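Oxidized polyvinyl alcohol hydrolase (Sphingopyxis, PDB 3WLA) hydrolyses beta-diketones such as nonane-4,6-dione and cleaves oxidized polyvinyl alcohol in the second step of polyvinyl alcohol degradation. Local coordinates at residues V54-A59 against W109-W114; E58-N63 against V82-R87; D243-G248 against S255-T260. All coordinates share one frame; numbering follows the deposited sequence.

In the fold
The protein is an alpha/beta hydrolase. Contacts 1 and 3 are built on loops that follow strands 47-53 and 232-238 of its central sheet. Contacts 1 and 2 are buried and share the loop before helix 60-65. Contact 1 joins it to 109-114 by two indole N-H bonds and holds a sulfate. Contact 2 joins the start of the helix to strand 81-85 and relies on water. R87 NH1 of contact 2 makes a weak hydrogen bond to G55 O of contact 1. Contact 3 is only partly buried. It joins a small hairpin and the start of helix 257-269 through backbone bonds. W245 in it packs on T56 and W111 of contact 1.

Contact 1: residues V54-A59 against W109-W114; sequences VGTVEA and WTWNPW. With SO4 (sulfate ion), chain D.
The indoles of W111 and W114 both turn an N-H edge toward the loop V54-A59. W114 NE1 donates to V54 O at 2.7 Å, with an N-H...O angle of 165°. The oxygen lies almost in the indole plane. W111 NE1 donates to T56 OG1 at 3.0 Å, again nearly in the ring plane. The T56 and W111 side chains cross at about a right angle. P113 fits between these two bonds. Its CB lies 3.7 Å from G55 O, and its CG packs near T56 OG1.

With chi1 -52°, T56 OG1 sits beside its own backbone N, on the sulfate side. The hydroxyl and the amide can therefore reach the same anion. T56 N donates to sulfate O1 at 2.8 Å, and T56 OG1 donates to the same O1 at 3.1 Å. V57 N donates to sulfate O2 at 2.9 Å in a nearly straight bond. S162 OG, a probable charge-relay residue, binds the same sulfate.

T56 OG1 thus accepts from W111 and donates to the anion. The two bonds should fix the rotation of the hydroxyl, and W111 probably helps to position it from the second shell. The sulfate probably came from the crystallisation liquor. Backbone N-H groups after strand 47-53, close to the likely nucleophile, are consistent with the oxyanion hole of alpha/beta hydrolases.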
loop_
_atom_site.group_PDB
_atom_site.type_symbol
_atom_site.label_atom_id
_atom_site.label_comp_id
_atom_site.label_asym_id
_atom_site.label_seq_id
_atom_site.Cartn_x
_atom_site.Cartn_y
_atom_site.Cartn_z
ATOM N N VAL A 54 -0.767 -8.296 -0.283
ATOM C CA VAL A 54 -1.668 -8.847 -1.299
ATOM C C VAL A 54 -2.984 -8.072 -1.228
ATOM O O VAL A 54 -3.239 -7.311 -0.299
ATOM C CB VAL A 54 -2.064 -10.344 -1.033
ATOM C CG1 VAL A 54 -0.896 -11.275 -1.363
ATOM C CG2 VAL A 54 -2.417 -10.523 0.440
ATOM N N GLY A 55 -3.819 -8.355 -2.212
ATOM C CA GLY A 55 -5.113 -7.772 -2.319
ATOM C C GLY A 55 -6.232 -8.707 -1.882
ATOM O O GLY A 55 -6.250 -9.245 -0.768
ATOM N N THR A 56 -7.170 -8.932 -2.766
ATOM C CA THR A 56 -8.329 -9.716 -2.365
ATOM C C THR A 56 -8.219 -11.226 -2.563
ATOM O O THR A 56 -8.720 -12.012 -1.711
ATOM C CB THR A 56 -9.572 -9.285 -3.166
ATOM O OG1 THR A 56 -9.738 -7.851 -3.083
ATOM C CG2 THR A 56 -10.829 -10.120 -2.696
ATOM N N VAL A 57 -7.572 -11.640 -3.657
ATOM C CA VAL A 57 -7.533 -13.074 -3.961
ATOM C C VAL A 57 -6.200 -13.803 -3.981
ATOM O O VAL A 57 -6.165 -15.018 -4.192
ATOM C CB VAL A 57 -8.306 -13.375 -5.259
ATOM C CG1 VAL A 57 -9.737 -12.776 -5.149
ATOM C CG2 VAL A 57 -7.582 -12.806 -6.451
ATOM N N GLU A 58 -5.088 -13.117 -3.742
ATOM C CA GLU A 58 -3.799 -13.840 -3.760
ATOM C C GLU A 58 -3.319 -14.108 -2.344
ATOM O O GLU A 58 -3.519 -13.297 -1.426
ATOM C CB GLU A 58 -2.750 -13.023 -4.517
ATOM C CG GLU A 58 -3.153 -12.783 -5.981
ATOM C CD GLU A 58 -2.162 -11.850 -6.666
ATOM O OE1 GLU A 58 -2.161 -10.662 -6.286
ATOM O OE2 GLU A 58 -1.397 -12.319 -7.548
ATOM N N ALA A 59 -2.658 -15.241 -2.155
ATOM C CA ALA A 59 -2.167 -15.621 -0.815
ATOM C C ALA A 59 -0.871 -14.862 -0.543
ATOM O O ALA A 59 -0.114 -14.623 -1.500
ATOM C CB ALA A 59 -1.824 -17.156 -0.785
ATOM N N TRP A 109 -15.825 -0.948 7.940
ATOM C CA TRP A 109 -14.890 -0.985 6.815
ATOM C C TRP A 109 -15.588 -1.205 5.469
ATOM O O TRP A 109 -16.634 -1.853 5.395
ATOM C CB TRP A 109 -13.852 -2.097 7.057
ATOM C CG TRP A 109 -13.039 -1.816 8.311
ATOM C CD1 TRP A 109 -13.125 -2.470 9.527
ATOM C CD2 TRP A 109 -12.090 -0.748 8.489
ATOM N NE1 TRP A 109 -12.275 -1.851 10.440
ATOM C CE2 TRP A 109 -11.637 -0.802 9.827
ATOM C CE3 TRP A 109 -11.575 0.242 7.639
ATOM C CZ2 TRP A 109 -10.688 0.106 10.334
ATOM C CZ3 TRP A 109 -10.627 1.144 8.127
ATOM C CH2 TRP A 109 -10.190 1.073 9.469
ATOM N N THR A 110 -14.990 -0.679 4.410
ATOM C CA THR A 110 -15.528 -0.823 3.060
ATOM C C THR A 110 -15.342 -2.234 2.422
ATOM O O THR A 110 -16.298 -2.825 1.925
ATOM C CB THR A 110 -14.896 0.211 2.089
ATOM O OG1 THR A 110 -15.065 1.562 2.607
ATOM C CG2 THR A 110 -15.562 0.089 0.704
ATOM N N TRP A 111 -14.119 -2.772 2.468
ATOM C CA TRP A 111 -13.818 -4.051 1.806
ATOM C C TRP A 111 -13.124 -4.906 2.860
ATOM O O TRP A 111 -12.313 -4.405 3.657
ATOM C CB TRP A 111 -12.875 -3.774 0.600
ATOM C CG TRP A 111 -12.843 -4.815 -0.511
ATOM C CD1 TRP A 111 -11.722 -5.506 -1.027
ATOM C CD2 TRP A 111 -13.952 -5.229 -1.302
ATOM N NE1 TRP A 111 -12.101 -6.297 -2.081
ATOM C CE2 TRP A 111 -13.455 -6.154 -2.275
ATOM C CE3 TRP A 111 -15.328 -4.910 -1.291
ATOM C CZ2 TRP A 111 -14.301 -6.759 -3.222
ATOM C CZ3 TRP A 111 -16.160 -5.511 -2.240
ATOM C CH2 TRP A 111 -15.649 -6.416 -3.181
ATOM N N ASN A 112 -13.432 -6.194 2.851
ATOM C CA ASN A 112 -12.907 -7.060 3.859
ATOM C C ASN A 112 -11.394 -7.406 3.898
ATOM O O ASN A 112 -10.853 -7.593 4.967
ATOM C CB ASN A 112 -13.707 -8.376 3.856
ATOM C CG ASN A 112 -13.650 -9.100 5.203
ATOM O OD1 ASN A 112 -13.613 -8.465 6.235
ATOM N ND2 ASN A 112 -13.673 -10.409 5.189
ATOM N N PRO A 113 -10.712 -7.520 2.757
ATOM C CA PRO A 113 -9.279 -7.882 2.918
ATOM C C PRO A 113 -8.395 -7.100 3.894
ATOM O O PRO A 113 -7.625 -7.698 4.677
ATOM C CB PRO A 113 -8.735 -7.811 1.494
ATOM C CG PRO A 113 -9.934 -8.135 0.634
ATOM C CD PRO A 113 -11.061 -7.344 1.341
ATOM N N TRP A 114 -8.495 -5.776 3.834
ATOM C CA TRP A 114 -7.683 -4.923 4.698
ATOM C C TRP A 114 -8.569 -3.824 5.199
ATOM O O TRP A 114 -9.477 -3.402 4.478
ATOM C CB TRP A 114 -6.500 -4.255 3.939
ATOM C CG TRP A 114 -5.413 -5.221 3.467
ATOM C CD1 TRP A 114 -5.167 -5.634 2.178
ATOM C CD2 TRP A 114 -4.438 -5.863 4.285
ATOM N NE1 TRP A 114 -4.101 -6.487 2.157
ATOM C CE2 TRP A 114 -3.620 -6.649 3.426
ATOM C CE3 TRP A 114 -4.166 -5.856 5.665
ATOM C CZ2 TRP A 114 -2.529 -7.429 3.904
ATOM C CZ3 TRP A 114 -3.079 -6.640 6.148
ATOM C CH2 TRP A 114 -2.275 -7.418 5.255
HETATM S S SO4 D . -7.213 -8.648 -6.200
HETATM O O1 SO4 D . -7.522 -7.620 -5.196
HETATM O O2 SO4 D . -6.494 -9.779 -5.550
HETATM O O3 SO4 D . -8.442 -9.193 -6.722
HETATM O O4 SO4 D . -6.414 -8.123 -7.310
#

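Contact 2: residues E58-N63 against V82-R87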
loop_
_atom_site.group_PDB
_atom_site.type_symbol
_atom_site.label_atom_id
_atom_site.label_comp_id
_atom_site.label_asym_id
_atom_site.label_seq_id
_atom_site.Cartn_x
_atom_site.Cartn_y
_atom_site.Cartn_z
ATOM N N GLU A 58 -5.088 -13.117 -3.742
ATOM C CA GLU A 58 -3.799 -13.840 -3.760
ATOM C C GLU A 58 -3.319 -14.108 -2.344
ATOM O O GLU A 58 -3.519 -13.297 -1.426
ATOM C CB GLU A 58 -2.750 -13.023 -4.517
ATOM C CG GLU A 58 -3.153 -12.783 -5.981
ATOM C CD GLU A 58 -2.162 -11.850 -6.666
ATOM O OE1 GLU A 58 -2.161 -10.662 -6.286
ATOM O OE2 GLU A 58 -1.397 -12.319 -7.548
ATOM N N ALA A 59 -2.658 -15.241 -2.155
ATOM C CA ALA A 59 -2.167 -15.621 -0.815
ATOM C C ALA A 59 -0.871 -14.862 -0.543
ATOM O O ALA A 59 -0.114 -14.623 -1.500
ATOM C CB ALA A 59 -1.824 -17.156 -0.785
ATOM N N THR A 60 -0.584 -14.590 0.732
ATOM C CA THR A 60 0.672 -13.917 1.104
ATOM C C THR A 60 1.892 -14.665 0.550
ATOM O O THR A 60 2.847 -14.034 0.014
ATOM C CB THR A 60 0.771 -13.750 2.627
ATOM O OG1 THR A 60 -0.196 -12.766 3.032
ATOM C CG2 THR A 60 2.223 -13.276 3.113
ATOM N N ASN A 61 1.883 -15.987 0.646
ATOM C CA ASN A 61 3.023 -16.734 0.123
ATOM C C ASN A 61 3.169 -16.626 -1.411
ATOM O O ASN A 61 4.277 -16.721 -1.911
ATOM C CB ASN A 61 2.961 -18.190 0.560
ATOM C CG ASN A 61 3.489 -18.381 1.957
ATOM O OD1 ASN A 61 4.143 -17.505 2.524
ATOM N ND2 ASN A 61 3.216 -19.560 2.526
ATOM N N TRP A 62 2.069 -16.459 -2.142
ATOM C CA TRP A 62 2.184 -16.274 -3.576
ATOM C C TRP A 62 2.918 -14.974 -3.853
ATOM O O TRP A 62 3.815 -14.957 -4.667
ATOM C CB TRP A 62 0.838 -16.183 -4.275
ATOM C CG TRP A 62 -0.048 -17.368 -4.071
ATOM C CD1 TRP A 62 0.238 -18.511 -3.364
ATOM C CD2 TRP A 62 -1.388 -17.492 -4.526
ATOM N NE1 TRP A 62 -0.861 -19.331 -3.353
ATOM C CE2 TRP A 62 -1.876 -18.727 -4.058
ATOM C CE3 TRP A 62 -2.237 -16.673 -5.297
ATOM C CZ2 TRP A 62 -3.176 -19.162 -4.330
ATOM C CZ3 TRP A 62 -3.550 -17.116 -5.582
ATOM C CH2 TRP A 62 -3.999 -18.345 -5.094
ATOM N N ASN A 63 2.500 -13.894 -3.205
ATOM C CA ASN A 63 3.128 -12.618 -3.409
ATOM C C ASN A 63 4.645 -12.699 -3.147
ATOM O O ASN A 63 5.419 -12.045 -3.820
ATOM C CB ASN A 63 2.444 -11.609 -2.492
ATOM C CG ASN A 63 3.083 -10.246 -2.521
ATOM O OD1 ASN A 63 4.101 -10.027 -1.862
ATOM N ND2 ASN A 63 2.467 -9.304 -3.263
ATOM N N VAL A 82 12.370 -8.256 3.884
ATOM C CA VAL A 82 10.983 -8.293 3.346
ATOM C C VAL A 82 10.042 -8.894 4.429
ATOM O O VAL A 82 10.309 -9.998 4.952
ATOM C CB VAL A 82 10.951 -9.183 2.069
ATOM C CG1 VAL A 82 9.536 -9.222 1.388
ATOM C CG2 VAL A 82 11.994 -8.650 1.077
ATOM N N ILE A 83 8.992 -8.157 4.806
ATOM C CA ILE A 83 8.034 -8.682 5.791
ATOM C C ILE A 83 6.635 -8.586 5.132
ATOM O O ILE A 83 6.180 -7.497 4.797
ATOM C CB ILE A 83 8.042 -7.848 7.098
ATOM C CG1 ILE A 83 9.447 -7.715 7.652
ATOM C CG2 ILE A 83 7.145 -8.512 8.184
ATOM C CD1 ILE A 83 9.541 -6.606 8.668
ATOM N N SER A 84 5.973 -9.716 4.891
ATOM C CA SER A 84 4.651 -9.656 4.271
ATOM C C SER A 84 3.629 -10.069 5.344
ATOM O O SER A 84 3.735 -11.188 5.900
ATOM C CB SER A 84 4.570 -10.607 3.083
ATOM O OG SER A 84 3.384 -10.355 2.323
ATOM N N PRO A 85 2.680 -9.174 5.670
ATOM C CA PRO A 85 1.631 -9.387 6.673
ATOM C C PRO A 85 0.479 -10.166 6.143
ATOM O O PRO A 85 0.119 -10.037 4.986
ATOM C CB PRO A 85 1.240 -7.979 7.069
ATOM C CG PRO A 85 1.297 -7.267 5.706
ATOM C CD PRO A 85 2.548 -7.830 5.043
ATOM N N VAL A 86 -0.103 -10.997 7.008
ATOM C CA VAL A 86 -1.256 -11.790 6.652
ATOM C C VAL A 86 -2.566 -11.022 6.994
ATOM O O VAL A 86 -2.704 -10.407 8.078
ATOM C CB VAL A 86 -1.237 -13.165 7.393
ATOM C CG1 VAL A 86 -2.528 -13.928 7.071
ATOM C CG2 VAL A 86 0.018 -13.988 6.894
ATOM N N ARG A 87 -3.525 -11.061 6.071
ATOM C CA ARG A 87 -4.803 -10.337 6.266
ATOM C C ARG A 87 -5.601 -10.982 7.436
ATOM O O ARG A 87 -5.596 -12.203 7.566
ATOM C CB ARG A 87 -5.655 -10.432 4.991
ATOM C CG ARG A 87 -5.100 -9.642 3.767
ATOM C CD ARG A 87 -5.721 -10.134 2.453
ATOM N NE ARG A 87 -5.328 -11.541 2.304
ATOM C CZ ARG A 87 -5.760 -12.367 1.358
ATOM N NH1 ARG A 87 -6.615 -11.925 0.415
ATOM N NH2 ARG A 87 -5.332 -13.656 1.381
HETATM O O HOH W 1 -2.960 -12.830 3.554
HETATM O O HOH W 2 0.453 -10.098 2.276
HETATM O O HOH W 3 -2.962 -15.537 2.846
#
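T60 meets S84, P85 and V86 with both branches of its side chain. CG2 is anti to the backbone N and lies against S84, with T60 CG2 3.2 Å from S84 OG and 3.6 Å from S84 CB. OG1 is beside the backbone N (chi1 -70°) and faces P85 O and V86. Two waters each lie 2.8 Å from T60 OG1. One donates to S84 OG and P85 O; the other accepts from R87 N and R87 NE. The S84 hydroxyl also bonds to P52 O of strand 47-53.

The R87 chain bends at its third torsion (chi3 -62°). The bend brings one face of the guanidinium to E58 O, which is 3.4 Å from R87 NH2. This pair has a poor angle and is not a hydrogen bond.

The contact belongs to the beta-alpha-beta unit of strand 47-53, helix 60-65 and strand 81-85. No clear direct hydrogen bond crosses it. Water links the buried T60 hydroxyl to the strand and to the R87 chain. R87 NH2 bonds to G97 O, and NH1 makes weak bonds to G55 O and T56 O, so backbone oxygens probably offset the buried charge.

Contact 3: residues D243-G248 against S255-T260; sequences DLWDCG and SDYRPT
D243 and Y257 form the close-packed end of this hairpin contact. Y257 N donates to D243 O at 3.2 Å. Their side chains cross at about a right angle, with carboxylate and ring planes 22° apart. D243 OD1 comes within 3.4 Å of Y257 CD2. The Y257 ring turns its edge to the L244 backbone, and W245 CB packs on Y257 CE2 at 3.8 Å. D243 OD1 bonds to H285 ND1, and OD2 bonds to S186 OG and G239 N. Y257 stacks on H285. S162, H285 and D243 have geometry consistent with a Ser-His-Asp triad.

Farther along, W245 and S255 form an antiparallel hydrogen-bonded pair. W245 N donates to S255 O at 2.8 Å, while the return bond from S255 N to W245 O is weak at 3.4 Å. The CB atoms of W245 and S255 touch on one face. On the other, L244 and D256 lie side by side, with L244 CD2 3.4 Å from D256 CG. This leucine is partly exposed.

The far end is loose. D246 and C247 are exposed, and D246 OD1 accepts from G248 N in an Asx turn.

D243 follows strand 232-238. D256 ends its strand and N-caps helix 257-269: with CG anti to the backbone N (chi1 175°), OD1 accepts from R258 N. Its OD2 forms a salt bridge with R205 of helix 201-210.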
loop_
_atom_site.group_PDB
_atom_site.type_symbol
_atom_site.label_atom_id
_atom_site.label_comp_id
_atom_site.label_asym_id
_atom_site.label_seq_id
_atom_site.Cartn_x
_atom_site.Cartn_y
_atom_site.Cartn_z
ATOM N N ASP A 243 -6.846 -1.671 -16.163
ATOM C CA ASP A 243 -6.714 -1.665 -14.690
ATOM C C ASP A 243 -8.066 -1.284 -14.044
ATOM O O ASP A 243 -8.328 -0.114 -13.706
ATOM C CB ASP A 243 -5.605 -0.693 -14.223
ATOM C CG ASP A 243 -5.212 -0.941 -12.756
ATOM O OD1 ASP A 243 -5.801 -1.870 -12.127
ATOM O OD2 ASP A 243 -4.308 -0.233 -12.256
ATOM N N LEU A 244 -8.913 -2.299 -13.897
ATOM C CA LEU A 244 -10.273 -2.236 -13.361
ATOM C C LEU A 244 -10.556 -3.468 -12.502
ATOM O O LEU A 244 -9.879 -4.491 -12.638
ATOM C CB LEU A 244 -11.273 -2.272 -14.512
ATOM C CG LEU A 244 -11.093 -1.254 -15.642
ATOM C CD1 LEU A 244 -11.779 -1.782 -16.966
ATOM C CD2 LEU A 244 -11.678 0.041 -15.182
ATOM N N TRP A 245 -11.540 -3.363 -11.616
ATOM C CA TRP A 245 -11.945 -4.500 -10.802
ATOM C C TRP A 245 -13.425 -4.751 -11.061
ATOM O O TRP A 245 -14.303 -3.903 -10.793
ATOM C CB TRP A 245 -11.695 -4.247 -9.336
ATOM C CG TRP A 245 -12.376 -5.239 -8.518
ATOM C CD1 TRP A 245 -13.727 -5.343 -8.282
ATOM C CD2 TRP A 245 -11.774 -6.310 -7.845
ATOM N NE1 TRP A 245 -13.993 -6.423 -7.496
ATOM C CE2 TRP A 245 -12.809 -7.041 -7.208
ATOM C CE3 TRP A 245 -10.454 -6.737 -7.712
ATOM C CZ2 TRP A 245 -12.566 -8.171 -6.451
ATOM C CZ3 TRP A 245 -10.221 -7.828 -6.982
ATOM C CH2 TRP A 245 -11.267 -8.559 -6.343
ATOM N N ASP A 246 -13.700 -5.942 -11.592
ATOM C CA ASP A 246 -15.045 -6.313 -11.981
ATOM C C ASP A 246 -15.249 -7.706 -11.430
ATOM O O ASP A 246 -14.499 -8.594 -11.781
ATOM C CB ASP A 246 -15.093 -6.326 -13.509
ATOM C CG ASP A 246 -16.463 -6.630 -14.058
ATOM O OD1 ASP A 246 -17.266 -7.290 -13.372
ATOM O OD2 ASP A 246 -16.715 -6.211 -15.199
ATOM N N CYS A 247 -16.244 -7.909 -10.580
ATOM C CA CYS A 247 -16.438 -9.211 -10.011
ATOM C C CYS A 247 -17.668 -9.964 -10.510
ATOM O O CYS A 247 -18.110 -10.924 -9.884
ATOM C CB CYS A 247 -16.473 -9.098 -8.499
ATOM S SG CYS A 247 -17.773 -7.989 -7.934
ATOM N N GLY A 248 -18.197 -9.559 -11.650
ATOM C CA GLY A 248 -19.353 -10.250 -12.146
ATOM C C GLY A 248 -20.598 -9.753 -11.436
ATOM O O GLY A 248 -20.517 -9.096 -10.381
ATOM N N SER A 255 -14.647 -0.916 -9.265
ATOM C CA SER A 255 -13.506 -0.032 -9.031
ATOM C C SER A 255 -12.805 0.182 -10.373
ATOM O O SER A 255 -12.589 -0.778 -11.135
ATOM C CB SER A 255 -12.463 -0.632 -8.094
ATOM O OG SER A 255 -12.925 -0.635 -6.771
ATOM N N ASP A 256 -12.467 1.433 -10.663
ATOM C CA ASP A 256 -11.739 1.763 -11.874
ATOM C C ASP A 256 -10.506 2.483 -11.333
ATOM O O ASP A 256 -10.617 3.551 -10.737
ATOM C CB ASP A 256 -12.591 2.698 -12.708
ATOM C CG ASP A 256 -11.871 3.205 -13.949
ATOM O OD1 ASP A 256 -10.641 3.151 -14.079
ATOM O OD2 ASP A 256 -12.585 3.703 -14.805
ATOM N N TYR A 257 -9.337 1.922 -11.514
ATOM C CA TYR A 257 -8.175 2.540 -10.955
ATOM C C TYR A 257 -7.619 3.735 -11.687
ATOM O O TYR A 257 -6.580 4.218 -11.322
ATOM C CB TYR A 257 -7.085 1.512 -10.735
ATOM C CG TYR A 257 -7.625 0.454 -9.782
ATOM C CD1 TYR A 257 -7.564 0.639 -8.399
ATOM C CD2 TYR A 257 -8.342 -0.653 -10.291
ATOM C CE1 TYR A 257 -8.229 -0.269 -7.521
ATOM C CE2 TYR A 257 -8.995 -1.554 -9.442
ATOM C CZ TYR A 257 -8.927 -1.353 -8.062
ATOM O OH TYR A 257 -9.549 -2.265 -7.251
ATOM N N ARG A 258 -8.312 4.219 -12.705
ATOM C CA ARG A 258 -7.790 5.414 -13.391
ATOM C C ARG A 258 -8.079 6.594 -12.454
ATOM O O ARG A 258 -7.169 7.300 -12.015
ATOM C CB ARG A 258 -8.489 5.585 -14.755
ATOM C CG ARG A 258 -8.061 6.806 -15.595
ATOM C CD ARG A 258 -9.160 6.993 -16.651
ATOM N NE ARG A 258 -9.173 5.834 -17.547
ATOM C CZ ARG A 258 -8.283 5.688 -18.515
ATOM N NH1 ARG A 258 -7.366 6.637 -18.707
ATOM N NH2 ARG A 258 -8.229 4.575 -19.228
ATOM N N PRO A 259 -9.341 6.783 -12.084
ATOM C CA PRO A 259 -9.564 7.923 -11.199
ATOM C C PRO A 259 -8.914 7.768 -9.829
ATOM O O PRO A 259 -8.531 8.777 -9.190
ATOM C CB PRO A 259 -11.078 8.008 -11.095
ATOM C CG PRO A 259 -11.548 6.585 -11.430
ATOM C CD PRO A 259 -10.618 6.216 -12.557
ATOM N N THR A 260 -8.783 6.522 -9.352
ATOM C CA THR A 260 -8.193 6.390 -8.036
ATOM C C THR A 260 -6.718 6.661 -7.993
ATOM O O THR A 260 -6.242 7.191 -6.987
ATOM C CB THR A 260 -8.415 4.996 -7.399
ATOM O OG1 THR A 260 -7.629 4.036 -8.100
ATOM C CG2 THR A 260 -9.859 4.630 -7.460
#